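Local atomic coordinates of peptide chain release factor subunit 1 (Aeropyrum pernix, PDB entry 3AGK), a protein that probably directs termination of translation in response to the stop codons UAA, UAG and UGA, as an archaeal member of the eukaryotic release factor 1 family. Residues Asp196-Ser207 against Glu233-Leu244; Met278-Met286 against Ile343-Glu351. All coordinates share one frame; numbering follows the deposited sequence.

How the contacts relate
The two contacts lie in different domains of the release factor. Contact 1 falls within the range of eRF1 domain 2 and joins the long helix 188-215 to the short helices and connecting loop that follow strand 219-226. Contact 2 falls within the range of eRF1 domain 3 and sets helix 277-294 against the end of strand 341-345 and the turn that follows it. They follow one another along the chain, contact 1 closing before contact 2 opens. Their centres are 31 Å apart and their nearest atoms about 17 Å apart, so they do not touch. Contact 1 mixes aromatic stacking with polar bonds and is partly buried, whereas contact 2 is buried and almost wholly apolar.

Contact 1: Asp196-Ser207 against Glu233-Leu244; sequences DEFFKKVGEEAS and EFVEGNYLDYRL
Glu233 CB lies 4.1 Å from Phe199 CE2. The next residue, Phe234, turns its edge to the face of Phe199 in a T-shaped pair, planes at 81°. CE1 of Phe234 also points at the backbone, 3.5 Å from Phe199 O. Tyr239 meets Asp196, Phe199, Lys200 and Gly203. With CG anti to its carbonyl carbon (chi1 -48°), its ring spreads over Phe199 CB, a CH-pi contact of 3.4 Å to the Tyr239 ring centroid, and its face receives the edge of the Phe199 ring. Its hydroxyl donates to Asp196 OD2, the OH to OD2 distance being 2.5 Å; the carboxylate is met on its anti side, while Lys200 NZ grips OD1 in a salt bridge, so both oxygens are held.

This aromatic cluster lies in the alpha/beta fold of eRF1 domain 2, where Phe199 and Phe234 also reach Val148 on strand 142-149. Tyr239 O comes to 3.2 Å from Gly203 CA in a CA-H...O contact; the absence of a side chain at Gly203 permits this close approach. A water donates to both Tyr239 O and Lys200 O. Leu240 CD1 meets Ala206 CB. Asp241 N then donates to Ser207 OG (3.1 Å, N-H...O angle 151°), while that hydroxyl itself donates to Gly203 O. Farther on, Leu244 CD1 lies 4.0 Å from Ser207 CA.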
loop_
_atom_site.group_PDB
_atom_site.type_symbol
_atom_site.label_atom_id
_atom_site.label_comp_id
_atom_site.label_asym_id
_atom_site.label_seq_id
_atom_site.Cartn_x
_atom_site.Cartn_y
_atom_site.Cartn_z
ATOM N N ASP A 196 -9.424 -4.948 -30.804
ATOM C CA ASP A 196 -9.600 -6.223 -30.134
ATOM C C ASP A 196 -8.296 -6.725 -29.506
ATOM O O ASP A 196 -8.267 -7.122 -28.341
ATOM C CB ASP A 196 -10.146 -7.265 -31.106
ATOM C CG ASP A 196 -10.392 -8.595 -30.436
ATOM O OD1 ASP A 196 -9.625 -9.537 -30.703
ATOM O OD2 ASP A 196 -11.335 -8.696 -29.620
ATOM N N GLU A 197 -7.218 -6.708 -30.278
ATOM C CA GLU A 197 -5.917 -7.150 -29.773
ATOM C C GLU A 197 -5.444 -6.276 -28.607
ATOM O O GLU A 197 -4.950 -6.776 -27.602
ATOM C CB GLU A 197 -4.869 -7.119 -30.888
ATOM C CG GLU A 197 -4.082 -8.408 -31.021
ATOM C CD GLU A 197 -4.945 -9.564 -31.499
ATOM O OE1 GLU A 197 -4.973 -10.614 -30.812
ATOM O OE2 GLU A 197 -5.599 -9.418 -32.558
ATOM N N PHE A 198 -5.578 -4.965 -28.753
ATOM C CA PHE A 198 -5.230 -4.066 -27.660
ATOM C C PHE A 198 -6.065 -4.355 -26.378
ATOM O O PHE A 198 -5.529 -4.382 -25.263
ATOM C CB PHE A 198 -5.325 -2.587 -28.089
ATOM C CG PHE A 198 -4.942 -1.625 -26.993
ATOM C CD1 PHE A 198 -3.615 -1.527 -26.571
ATOM C CD2 PHE A 198 -5.919 -0.847 -26.348
ATOM C CE1 PHE A 198 -3.262 -0.664 -25.549
ATOM C CE2 PHE A 198 -5.581 0.031 -25.321
ATOM C CZ PHE A 198 -4.252 0.121 -24.913
ATOM N N PHE A 199 -7.363 -4.601 -26.540
ATOM C CA PHE A 199 -8.225 -4.874 -25.386
ATOM C C PHE A 199 -7.834 -6.152 -24.677
ATOM O O PHE A 199 -7.996 -6.257 -23.463
ATOM C CB PHE A 199 -9.700 -4.932 -25.786
ATOM C CG PHE A 199 -10.312 -3.584 -26.015
ATOM C CD1 PHE A 199 -9.596 -2.417 -25.707
ATOM C CD2 PHE A 199 -11.591 -3.470 -26.535
ATOM C CE1 PHE A 199 -10.152 -1.163 -25.923
ATOM C CE2 PHE A 199 -12.159 -2.213 -26.756
ATOM C CZ PHE A 199 -11.434 -1.052 -26.438
ATOM N N LYS A 200 -7.327 -7.127 -25.432
ATOM C CA LYS A 200 -6.838 -8.363 -24.833
ATOM C C LYS A 200 -5.561 -8.122 -24.046
ATOM O O LYS A 200 -5.384 -8.685 -22.974
ATOM C CB LYS A 200 -6.609 -9.458 -25.892
ATOM C CG LYS A 200 -7.888 -10.195 -26.302
ATOM C CD LYS A 200 -7.731 -10.951 -27.640
ATOM C CE LYS A 200 -9.080 -11.511 -28.092
ATOM N NZ LYS A 200 -9.030 -12.238 -29.392
ATOM N N LYS A 201 -4.664 -7.311 -24.600
ATOM C CA LYS A 201 -3.468 -6.892 -23.879
ATOM C C LYS A 201 -3.853 -6.173 -22.559
ATOM O O LYS A 201 -3.352 -6.511 -21.496
ATOM C CB LYS A 201 -2.617 -5.980 -24.764
ATOM C CG LYS A 201 -1.191 -5.747 -24.274
ATOM C CD LYS A 201 -0.476 -4.683 -25.124
ATOM C CE LYS A 201 -0.910 -4.747 -26.595
ATOM N NZ LYS A 201 -0.500 -3.541 -27.402
ATOM N N VAL A 202 -4.748 -5.191 -22.639
ATOM C CA VAL A 202 -5.219 -4.477 -21.452
ATOM C C VAL A 202 -5.850 -5.449 -20.463
ATOM O O VAL A 202 -5.536 -5.427 -19.268
ATOM C CB VAL A 202 -6.229 -3.379 -21.829
ATOM C CG1 VAL A 202 -6.738 -2.598 -20.564
ATOM C CG2 VAL A 202 -5.591 -2.431 -22.839
ATOM N N GLY A 203 -6.726 -6.313 -20.971
ATOM C CA GLY A 203 -7.369 -7.328 -20.152
ATOM C C GLY A 203 -6.390 -8.223 -19.422
ATOM O O GLY A 203 -6.509 -8.435 -18.210
ATOM N N GLU A 204 -5.417 -8.757 -20.163
ATOM C CA GLU A 204 -4.358 -9.574 -19.571
ATOM C C GLU A 204 -3.494 -8.823 -18.556
ATOM O O GLU A 204 -3.210 -9.325 -17.468
ATOM C CB GLU A 204 -3.461 -10.144 -20.667
ATOM C CG GLU A 204 -4.049 -11.356 -21.353
ATOM C CD GLU A 204 -3.233 -11.770 -22.570
ATOM O OE1 GLU A 204 -2.084 -11.285 -22.689
ATOM O OE2 GLU A 204 -3.754 -12.554 -23.400
ATOM N N GLU A 205 -3.057 -7.629 -18.935
ATOM C CA GLU A 205 -2.284 -6.793 -18.044
ATOM C C GLU A 205 -3.064 -6.523 -16.736
ATOM O O GLU A 205 -2.549 -6.750 -15.645
ATOM C CB GLU A 205 -1.945 -5.483 -18.743
ATOM C CG GLU A 205 -0.859 -4.727 -18.061
ATOM C CD GLU A 205 0.423 -5.531 -17.992
ATOM O OE1 GLU A 205 0.696 -6.123 -16.921
ATOM O OE2 GLU A 205 1.144 -5.579 -19.018
ATOM N N ALA A 206 -4.309 -6.064 -16.861
ATOM C CA ALA A 206 -5.147 -5.787 -15.693
ATOM C C ALA A 206 -5.282 -7.026 -14.814
ATOM O O ALA A 206 -5.065 -6.971 -13.604
ATOM C CB ALA A 206 -6.522 -5.294 -16.129
ATOM N N SER A 207 -5.633 -8.147 -15.437
ATOM C CA SER A 207 -5.789 -9.407 -14.716
ATOM C C SER A 207 -4.523 -9.869 -13.975
ATOM O O SER A 207 -4.599 -10.329 -12.823
ATOM C CB SER A 207 -6.306 -10.504 -15.656
ATOM O OG SER A 207 -7.602 -10.182 -16.159
ATOM N N GLU A 233 -17.370 -1.346 -24.539
ATOM C CA GLU A 233 -16.912 -2.459 -25.362
ATOM C C GLU A 233 -15.974 -3.347 -24.548
ATOM O O GLU A 233 -16.108 -4.571 -24.537
ATOM C CB GLU A 233 -16.238 -1.944 -26.650
ATOM C CG GLU A 233 -17.201 -1.135 -27.550
ATOM C CD GLU A 233 -16.561 -0.551 -28.829
ATOM O OE1 GLU A 233 -15.323 -0.374 -28.895
ATOM O OE2 GLU A 233 -17.326 -0.247 -29.769
ATOM N N PHE A 234 -15.049 -2.725 -23.832
ATOM C CA PHE A 234 -14.063 -3.473 -23.054
ATOM C C PHE A 234 -14.733 -4.370 -22.021
ATOM O O PHE A 234 -14.330 -5.519 -21.818
ATOM C CB PHE A 234 -13.117 -2.505 -22.341
ATOM C CG PHE A 234 -12.091 -3.185 -21.491
ATOM C CD1 PHE A 234 -10.988 -3.812 -22.076
ATOM C CD2 PHE A 234 -12.219 -3.192 -20.107
ATOM C CE1 PHE A 234 -10.024 -4.447 -21.298
ATOM C CE2 PHE A 234 -11.268 -3.813 -19.321
ATOM C CZ PHE A 234 -10.163 -4.445 -19.918
ATOM N N VAL A 235 -15.753 -3.833 -21.359
ATOM C CA VAL A 235 -16.433 -4.569 -20.310
ATOM C C VAL A 235 -17.338 -5.672 -20.857
ATOM O O VAL A 235 -17.448 -6.752 -20.284
ATOM C CB VAL A 235 -17.219 -3.617 -19.369
ATOM C CG1 VAL A 235 -18.280 -4.363 -18.644
ATOM C CG2 VAL A 235 -16.260 -2.989 -18.377
ATOM N N GLU A 236 -17.964 -5.421 -21.988
ATOM C CA GLU A 236 -18.856 -6.430 -22.555
ATOM C C GLU A 236 -18.131 -7.640 -23.167
ATOM O O GLU A 236 -18.708 -8.718 -23.269
ATOM C CB GLU A 236 -19.779 -5.788 -23.580
ATOM C CG GLU A 236 -20.714 -4.761 -22.974
ATOM C CD GLU A 236 -21.589 -4.097 -24.020
ATOM O OE1 GLU A 236 -21.202 -4.108 -25.214
ATOM O OE2 GLU A 236 -22.657 -3.567 -23.647
ATOM N N GLY A 237 -16.879 -7.456 -23.576
ATOM C CA GLY A 237 -16.095 -8.531 -24.156
ATOM C C GLY A 237 -15.486 -9.436 -23.096
ATOM O O GLY A 237 -15.827 -9.328 -21.919
ATOM N N ASN A 238 -14.579 -10.320 -23.518
ATOM C CA ASN A 238 -13.978 -11.321 -22.636
ATOM C C ASN A 238 -12.662 -10.878 -22.022
ATOM O O ASN A 238 -11.986 -11.654 -21.333
ATOM C CB ASN A 238 -13.755 -12.629 -23.406
ATOM C CG ASN A 238 -14.979 -13.499 -23.409
ATOM O OD1 ASN A 238 -15.948 -13.213 -22.693
ATOM N ND2 ASN A 238 -14.957 -14.572 -24.212
ATOM N N TYR A 239 -12.298 -9.631 -22.278
ATOM C CA TYR A 239 -10.970 -9.138 -21.927
ATOM C C TYR A 239 -10.627 -9.273 -20.454
ATOM O O TYR A 239 -9.529 -9.720 -20.094
ATOM C CB TYR A 239 -10.824 -7.697 -22.412
ATOM C CG TYR A 239 -11.287 -7.594 -23.856
ATOM C CD1 TYR A 239 -12.446 -6.910 -24.195
ATOM C CD2 TYR A 239 -10.584 -8.245 -24.877
ATOM C CE1 TYR A 239 -12.883 -6.851 -25.524
ATOM C CE2 TYR A 239 -11.000 -8.176 -26.206
ATOM C CZ TYR A 239 -12.152 -7.487 -26.518
ATOM O OH TYR A 239 -12.575 -7.417 -27.817
ATOM N N LEU A 240 -11.569 -8.896 -19.605
ATOM C CA LEU A 240 -11.322 -8.841 -18.176
ATOM C C LEU A 240 -11.599 -10.199 -17.536
ATOM O O LEU A 240 -12.678 -10.766 -17.716
ATOM C CB LEU A 240 -12.215 -7.772 -17.560
ATOM C CG LEU A 240 -11.739 -7.087 -16.283
ATOM C CD1 LEU A 240 -10.355 -6.493 -16.489
ATOM C CD2 LEU A 240 -12.749 -6.017 -15.849
ATOM N N ASP A 241 -10.617 -10.728 -16.806
ATOM C CA ASP A 241 -10.811 -11.958 -16.036
ATOM C C ASP A 241 -12.124 -11.914 -15.239
ATOM O O ASP A 241 -12.459 -10.897 -14.639
ATOM C CB ASP A 241 -9.630 -12.202 -15.084
ATOM C CG ASP A 241 -9.749 -13.526 -14.319
ATOM O OD1 ASP A 241 -8.921 -14.426 -14.555
ATOM O OD2 ASP A 241 -10.665 -13.674 -13.481
ATOM N N TYR A 242 -12.846 -13.030 -15.233
ATOM C CA TYR A 242 -14.127 -13.130 -14.546
ATOM C C TYR A 242 -14.064 -12.796 -13.049
ATOM O O TYR A 242 -15.029 -12.256 -12.500
ATOM C CB TYR A 242 -14.738 -14.524 -14.738
ATOM C CG TYR A 242 -14.073 -15.608 -13.913
ATOM C CD1 TYR A 242 -12.909 -16.234 -14.354
ATOM C CD2 TYR A 242 -14.615 -16.017 -12.702
ATOM C CE1 TYR A 242 -12.299 -17.238 -13.601
ATOM C CE2 TYR A 242 -14.015 -17.016 -11.944
ATOM C CZ TYR A 242 -12.855 -17.620 -12.397
ATOM O OH TYR A 242 -12.261 -18.610 -11.648
ATOM N N ARG A 243 -12.952 -13.123 -12.381
ATOM C CA ARG A 243 -12.792 -12.737 -10.970
ATOM C C ARG A 243 -12.872 -11.231 -10.795
ATOM O O ARG A 243 -13.344 -10.754 -9.765
ATOM C CB ARG A 243 -11.484 -13.244 -10.368
ATOM C CG ARG A 243 -11.432 -14.742 -10.206
ATOM C CD ARG A 243 -10.487 -15.327 -11.212
ATOM N NE ARG A 243 -9.312 -15.903 -10.583
ATOM C CZ ARG A 243 -8.245 -16.307 -11.258
ATOM N NH1 ARG A 243 -7.206 -16.828 -10.622
ATOM N NH2 ARG A 243 -8.216 -16.177 -12.571
ATOM N N LEU A 244 -12.406 -10.482 -11.795
ATOM C CA LEU A 244 -12.496 -9.027 -11.731
ATOM C C LEU A 244 -13.876 -8.548 -12.184
ATOM O O LEU A 244 -14.431 -7.576 -11.650
ATOM C CB LEU A 244 -11.408 -8.387 -12.583
ATOM C CG LEU A 244 -9.968 -8.675 -12.158
ATOM C CD1 LEU A 244 -9.006 -7.805 -12.952
ATOM C CD2 LEU A 244 -9.803 -8.426 -10.670
HETATM O O HOH W 1 -7.696 -10.216 -22.514
#

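Contact 2: Met278-Met286 against Ile343-Glu351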
loop_
_atom_site.group_PDB
_atom_site.type_symbol
_atom_site.label_atom_id
_atom_site.label_comp_id
_atom_site.label_asym_id
_atom_site.label_seq_id
_atom_site.Cartn_x
_atom_site.Cartn_y
_atom_site.Cartn_z
ATOM N N MET A 278 -12.509 7.849 1.446
ATOM C CA MET A 278 -11.380 8.395 2.162
ATOM C C MET A 278 -10.513 9.271 1.245
ATOM O O MET A 278 -10.043 10.337 1.649
ATOM C CB MET A 278 -10.570 7.276 2.789
ATOM C CG MET A 278 -9.461 7.754 3.679
ATOM S SD MET A 278 -8.655 6.384 4.534
ATOM C CE MET A 278 -7.006 7.050 4.702
ATOM N N TYR A 279 -10.337 8.827 0.004
ATOM C CA TYR A 279 -9.585 9.576 -0.997
ATOM C C TYR A 279 -10.335 10.845 -1.414
ATOM O O TYR A 279 -9.744 11.923 -1.490
ATOM C CB TYR A 279 -9.291 8.691 -2.232
ATOM C CG TYR A 279 -8.459 9.408 -3.271
ATOM C CD1 TYR A 279 -9.063 10.117 -4.294
ATOM C CD2 TYR A 279 -7.081 9.435 -3.181
ATOM C CE1 TYR A 279 -8.319 10.795 -5.233
ATOM C CE2 TYR A 279 -6.320 10.121 -4.112
ATOM C CZ TYR A 279 -6.951 10.805 -5.141
ATOM O OH TYR A 279 -6.214 11.504 -6.081
ATOM N N ARG A 280 -11.629 10.719 -1.694
ATOM C CA ARG A 280 -12.422 11.893 -2.026
ATOM C C ARG A 280 -12.383 12.915 -0.871
ATOM O O ARG A 280 -12.312 14.122 -1.098
ATOM C CB ARG A 280 -13.871 11.521 -2.344
ATOM C CG ARG A 280 -14.129 10.920 -3.738
ATOM C CD ARG A 280 -15.634 11.000 -4.068
ATOM N NE ARG A 280 -16.212 9.701 -4.375
ATOM C CZ ARG A 280 -16.406 8.739 -3.481
ATOM N NH1 ARG A 280 -16.047 8.934 -2.226
ATOM N NH2 ARG A 280 -16.940 7.582 -3.842
ATOM N N ASP A 281 -12.416 12.432 0.367
ATOM C CA ASP A 281 -12.360 13.342 1.514
ATOM C C ASP A 281 -11.072 14.149 1.520
ATOM O O ASP A 281 -11.091 15.363 1.724
ATOM C CB ASP A 281 -12.517 12.574 2.822
ATOM C CG ASP A 281 -13.933 12.052 3.027
ATOM O OD1 ASP A 281 -14.877 12.532 2.340
ATOM O OD2 ASP A 281 -14.096 11.152 3.876
ATOM N N ALA A 282 -9.952 13.474 1.259
ATOM C CA ALA A 282 -8.662 14.144 1.257
ATOM C C ALA A 282 -8.614 15.183 0.138
ATOM O O ALA A 282 -8.209 16.318 0.359
ATOM C CB ALA A 282 -7.525 13.133 1.115
ATOM N N VAL A 283 -9.053 14.794 -1.057
ATOM C CA VAL A 283 -9.086 15.705 -2.193
ATOM C C VAL A 283 -10.044 16.877 -1.948
ATOM O O VAL A 283 -9.690 18.041 -2.156
ATOM C CB VAL A 283 -9.486 14.977 -3.512
ATOM C CG1 VAL A 283 -9.818 15.982 -4.594
ATOM C CG2 VAL A 283 -8.365 14.039 -3.989
ATOM N N ASN A 284 -11.267 16.581 -1.518
ATOM C CA ASN A 284 -12.207 17.663 -1.235
ATOM C C ASN A 284 -11.691 18.632 -0.172
ATOM O O ASN A 284 -11.902 19.841 -0.277
ATOM C CB ASN A 284 -13.569 17.116 -0.847
ATOM C CG ASN A 284 -14.252 16.440 -1.998
ATOM O OD1 ASN A 284 -13.969 16.741 -3.163
ATOM N ND2 ASN A 284 -15.143 15.513 -1.690
ATOM N N ALA A 285 -10.993 18.110 0.833
ATOM C CA ALA A 285 -10.468 18.963 1.888
ATOM C C ALA A 285 -9.424 19.914 1.309
ATOM O O ALA A 285 -9.464 21.122 1.567
ATOM C CB ALA A 285 -9.889 18.133 3.027
ATOM N N MET A 286 -8.500 19.373 0.520
ATOM C CA MET A 286 -7.472 20.189 -0.138
ATOM C C MET A 286 -8.060 21.307 -1.003
ATOM O O MET A 286 -7.598 22.445 -0.969
ATOM C CB MET A 286 -6.569 19.319 -0.998
ATOM C CG MET A 286 -5.227 19.059 -0.384
ATOM S SD MET A 286 -4.192 20.525 -0.171
ATOM C CE MET A 286 -3.165 19.864 1.118
ATOM N N ILE A 343 -7.457 15.184 8.362
ATOM C CA ILE A 343 -7.171 14.684 7.027
ATOM C C ILE A 343 -5.649 14.582 6.884
ATOM O O ILE A 343 -4.935 15.596 6.887
ATOM C CB ILE A 343 -7.707 15.639 5.932
ATOM C CG1 ILE A 343 -9.227 15.810 6.038
ATOM C CG2 ILE A 343 -7.281 15.162 4.533
ATOM C CD1 ILE A 343 -10.043 14.573 5.656
ATOM N N VAL A 344 -5.142 13.362 6.794
ATOM C CA VAL A 344 -3.726 13.194 6.515
ATOM C C VAL A 344 -3.481 13.295 5.012
ATOM O O VAL A 344 -4.075 12.564 4.230
ATOM C CB VAL A 344 -3.171 11.864 7.053
ATOM C CG1 VAL A 344 -1.674 11.797 6.811
ATOM C CG2 VAL A 344 -3.469 11.726 8.530
ATOM N N VAL A 345 -2.609 14.214 4.617
ATOM C CA VAL A 345 -2.318 14.434 3.210
ATOM C C VAL A 345 -1.163 13.550 2.743
ATOM O O VAL A 345 -0.019 13.736 3.163
ATOM C CB VAL A 345 -1.997 15.906 2.921
ATOM C CG1 VAL A 345 -1.573 16.085 1.453
ATOM C CG2 VAL A 345 -3.198 16.790 3.283
ATOM N N PRO A 346 -1.461 12.574 1.865
ATOM C CA PRO A 346 -0.389 11.667 1.448
ATOM C C PRO A 346 0.580 12.391 0.524
ATOM O O PRO A 346 0.199 13.353 -0.147
ATOM C CB PRO A 346 -1.144 10.565 0.696
ATOM C CG PRO A 346 -2.353 11.261 0.141
ATOM C CD PRO A 346 -2.739 12.264 1.193
ATOM N N GLU A 347 1.825 11.927 0.509
ATOM C CA GLU A 347 2.881 12.501 -0.317
ATOM C C GLU A 347 2.517 12.431 -1.802
ATOM O O GLU A 347 2.994 13.233 -2.612
ATOM C CB GLU A 347 4.182 11.744 -0.056
ATOM C CG GLU A 347 5.445 12.469 -0.462
ATOM C CD GLU A 347 6.560 11.505 -0.838
ATOM O OE1 GLU A 347 6.258 10.479 -1.484
ATOM O OE2 GLU A 347 7.732 11.772 -0.493
ATOM N N SER A 348 1.661 11.467 -2.145
ATOM C CA SER A 348 1.253 11.219 -3.533
ATOM C C SER A 348 0.096 12.102 -4.002
ATOM O O SER A 348 -0.237 12.141 -5.189
ATOM C CB SER A 348 0.880 9.748 -3.712
ATOM O OG SER A 348 0.067 9.291 -2.646
ATOM N N LEU A 349 -0.538 12.794 -3.064
ATOM C CA LEU A 349 -1.605 13.713 -3.419
ATOM C C LEU A 349 -1.033 14.812 -4.320
ATOM O O LEU A 349 0.097 15.283 -4.115
ATOM C CB LEU A 349 -2.221 14.289 -2.147
ATOM C CG LEU A 349 -3.714 14.596 -2.129
ATOM C CD1 LEU A 349 -3.981 15.768 -3.028
ATOM C CD2 LEU A 349 -4.553 13.373 -2.534
ATOM N N ALA A 350 -1.798 15.212 -5.329
ATOM C CA ALA A 350 -1.278 16.136 -6.339
ATOM C C ALA A 350 -0.693 17.422 -5.734
ATOM O O ALA A 350 0.409 17.846 -6.102
ATOM C CB ALA A 350 -2.358 16.468 -7.351
ATOM N N GLU A 351 -1.437 18.035 -4.811
ATOM C CA GLU A 351 -1.009 19.276 -4.187
ATOM C C GLU A 351 -0.110 19.026 -2.988
ATOM O O GLU A 351 0.279 19.977 -2.311
ATOM C CB GLU A 351 -2.210 20.109 -3.725
ATOM C CG GLU A 351 -3.236 20.407 -4.797
ATOM C CD GLU A 351 -4.165 19.225 -5.060
ATOM O OE1 GLU A 351 -5.260 19.440 -5.625
ATOM O OE2 GLU A 351 -3.809 18.085 -4.694
HETATM O O HOH W 2 -3.360 11.140 -5.727
#
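Ile343 presses its branched side chain against the helix at Ala282 and Ala285, where small residues allow close approach. Its CG2, anti to the backbone N, reaches 3.7 Å from Ala282 CA, and its CG1 lies 3.9 Å from Ala285 CB. CD1, at the end of the chain, comes up to Asp281 O. Cut back to an alanine, this residue has no CG1, CG2 or CD1, and a gap would probably open against Ala282 and Ala285.

Leu349 makes a second apolar patch: its CD2 touches both Tyr279 CE2, at 4.0 Å, and Val283 CG2, at 4.1 Å. Strand 343-345 runs nearly at right angles to helix 278-286 (83° between their directions), with the axes 8.6 Å apart. It belongs to strand 341-345, one of the two outer strands of the mixed sheet of eRF1 domain 3, bonded through its backbone to strand 316-322, whose Leu320 touches Ala285, Ile343 and Val345 and so extends the same apolar layer. Beyond Val345 the chain makes a type I turn from Pro346 to Leu349, which brings Leu349 back over the helix.

Met286 adds contacts through both its methyl and its sulfur. Bent at chi2 (-64°), its side chain carries CE to 3.8 Å from Val345 CG2 and runs past Glu351 in the opposite direction, with SD near Glu351 CB. Phe355 on helix 352-359 packs on both Met286 and Val345.

No direct hydrogen bond joins the segments. A water at the edge of the Tyr279 ring, in its plane, pairs with the hydroxyl and donates a weak bond to Ser348 O.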